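Local coordinates for protein serine-threonine phosphatase 2C (Toxoplasma gondii, PDB 2I44) that binds calcium ions and, as a member of the PP2C family, probably removes phosphate from serine and threonine residues of proteins, at residues A[139-144]-A[158-163]. Residues are numbered along the deposited sequence; the frame is centred on the assembly and turned at random.
Sequences TSVTAV and SRIAMG
With OG1 lodged between its backbone N and carbonyl carbon (chi1 65°), Thr139 presents its hydroxyl to that of Ser158, whose OG stands anti to its own carbonyl carbon (chi1 -74°). The hydroxyls meet in a short hydrogen bond, Thr139 OG1 to Ser158 OG, of 2.6 Å. Thr139 OG1 also bonds to the backbone N of Asp60, a calcium ligand, which places the pair beside the calcium site; a bound calcium is about 7 Å from the side chain of Ser158. A water gives a second link here: it accepts from Ser158 N at 2.9 Å and lies within hydrogen-bonding distance of Ser140 O, to which it can donate, although other acceptors compete for its protons. Two residues on from Thr139, Val141 drives CG1 against the backbone of Ser158, reaching Ser158 O at 3.1 Å, a tight approach, while the same methyl also touches Ser158 CB. Strands 137-146 and 159-166 belong to the two facing antiparallel sheets of the PP2C beta-sandwich, and here their short segments run at 45° to each other, 7.1 Å apart at closest approach, joined through side chains and water without direct backbone pairing. Farther into the sandwich, Ile160 sends its extended CG1-CD1 arm between the sheets. Ile160 CG1 packs 3.7 Å from Val141 CB, and Ile160 CD1 ends 3.6 Å from Thr142 O, with Ala143 CB more loosely alongside. Met261 of strand 258-264 touches both Ile160 and Ala143, continuing the apolar core. Arg159 turns the other way, forming a salt bridge with Asp178 and a cation-pi contact with Phe174.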
loop_
_atom_site.group_PDB
_atom_site.type_symbol
_atom_site.label_atom_id
_atom_site.label_comp_id
_atom_site.label_asym_id
_atom_site.label_seq_id
_atom_site.Cartn_x
_atom_site.Cartn_y
_atom_site.Cartn_z
ATOM N N THR A 139 0.973 -6.662 -2.503
ATOM C CA THR A 139 1.695 -5.725 -1.662
ATOM C C THR A 139 0.587 -4.847 -1.106
ATOM O O THR A 139 -0.591 -5.003 -1.451
ATOM C CB THR A 139 2.584 -4.777 -2.455
ATOM O OG1 THR A 139 1.741 -3.943 -3.257
ATOM C CG2 THR A 139 3.564 -5.532 -3.336
ATOM N N SER A 140 0.977 -3.903 -0.264
ATOM C CA SER A 140 0.032 -2.971 0.301
ATOM C C SER A 140 0.696 -1.718 0.853
ATOM O O SER A 140 1.751 -1.784 1.478
ATOM C CB SER A 140 -0.777 -3.644 1.416
ATOM O OG SER A 140 -1.546 -2.694 2.135
ATOM N N VAL A 141 0.085 -0.577 0.558
ATOM C CA VAL A 141 0.503 0.708 1.099
ATOM C C VAL A 141 -0.828 1.295 1.510
ATOM O O VAL A 141 -1.728 1.437 0.680
ATOM C CB VAL A 141 1.148 1.672 0.068
ATOM C CG1 VAL A 141 2.574 1.280 -0.182
ATOM C CG2 VAL A 141 0.331 1.709 -1.206
ATOM N N THR A 142 -0.974 1.597 2.792
ATOM C CA THR A 142 -2.217 2.168 3.280
ATOM C C THR A 142 -1.940 3.421 4.090
ATOM O O THR A 142 -0.843 3.610 4.602
ATOM C CB THR A 142 -2.992 1.168 4.168
ATOM O OG1 THR A 142 -2.177 0.782 5.283
ATOM C CG2 THR A 142 -3.403 -0.060 3.366
ATOM N N ALA A 143 -2.942 4.281 4.186
ATOM C CA ALA A 143 -2.825 5.517 4.944
ATOM C C ALA A 143 -4.149 5.782 5.637
ATOM O O ALA A 143 -5.203 5.770 5.005
ATOM C CB ALA A 143 -2.477 6.682 4.015
ATOM N N VAL A 144 -4.091 6.009 6.942
ATOM C CA VAL A 144 -5.294 6.294 7.699
ATOM C C VAL A 144 -5.213 7.737 8.198
ATOM O O VAL A 144 -4.361 8.072 9.020
ATOM C CB VAL A 144 -5.440 5.317 8.890
ATOM C CG1 VAL A 144 -6.651 5.695 9.753
ATOM C CG2 VAL A 144 -5.598 3.894 8.364
ATOM N N SER A 158 5.281 -1.510 -2.785
ATOM C CA SER A 158 4.491 -0.401 -3.314
ATOM C C SER A 158 4.936 0.721 -2.373
ATOM O O SER A 158 5.409 0.443 -1.265
ATOM C CB SER A 158 2.989 -0.651 -3.163
ATOM O OG SER A 158 2.541 -1.608 -4.101
ATOM N N ARG A 159 4.799 1.979 -2.784
ATOM C CA ARG A 159 5.264 3.068 -1.931
ATOM C C ARG A 159 4.345 4.271 -1.808
ATOM O O ARG A 159 3.454 4.489 -2.630
ATOM C CB ARG A 159 6.613 3.575 -2.442
ATOM C CG ARG A 159 7.686 2.517 -2.595
ATOM C CD ARG A 159 8.901 3.102 -3.291
ATOM N NE ARG A 159 9.964 2.122 -3.463
ATOM C CZ ARG A 159 11.155 2.406 -3.983
ATOM N NH1 ARG A 159 11.426 3.645 -4.380
ATOM N NH2 ARG A 159 12.082 1.465 -4.100
ATOM N N ILE A 160 4.599 5.060 -0.771
ATOM C CA ILE A 160 3.864 6.294 -0.524
ATOM C C ILE A 160 4.877 7.437 -0.533
ATOM O O ILE A 160 5.858 7.399 0.205
ATOM C CB ILE A 160 3.150 6.286 0.850
ATOM C CG1 ILE A 160 2.124 5.150 0.901
ATOM C CG2 ILE A 160 2.457 7.631 1.085
ATOM C CD1 ILE A 160 1.300 5.130 2.183
ATOM N N ALA A 161 4.650 8.435 -1.378
ATOM C CA ALA A 161 5.546 9.588 -1.452
ATOM C C ALA A 161 4.841 10.783 -0.816
ATOM O O ALA A 161 3.607 10.869 -0.825
ATOM C CB ALA A 161 5.906 9.894 -2.898
HETATM N N MSE A 162 5.618 11.704 -0.263
HETATM C CA MSE A 162 5.035 12.860 0.402
HETATM C C MSE A 162 5.709 14.168 0.007
HETATM O O MSE A 162 6.935 14.278 0.015
HETATM C CB MSE A 162 5.124 12.677 1.921
HETATM C CG MSE A 162 4.344 13.708 2.730
HETATM SE SE MSE A 162 2.454 13.309 2.804
HETATM C CE MSE A 162 2.424 12.485 4.563
ATOM N N GLY A 163 4.895 15.154 -0.346
ATOM C CA GLY A 163 5.419 16.454 -0.719
ATOM C C GLY A 163 5.120 17.449 0.387
ATOM O O GLY A 163 3.959 17.667 0.731
HETATM O O HOH W 1 4.237 -2.114 -0.181
#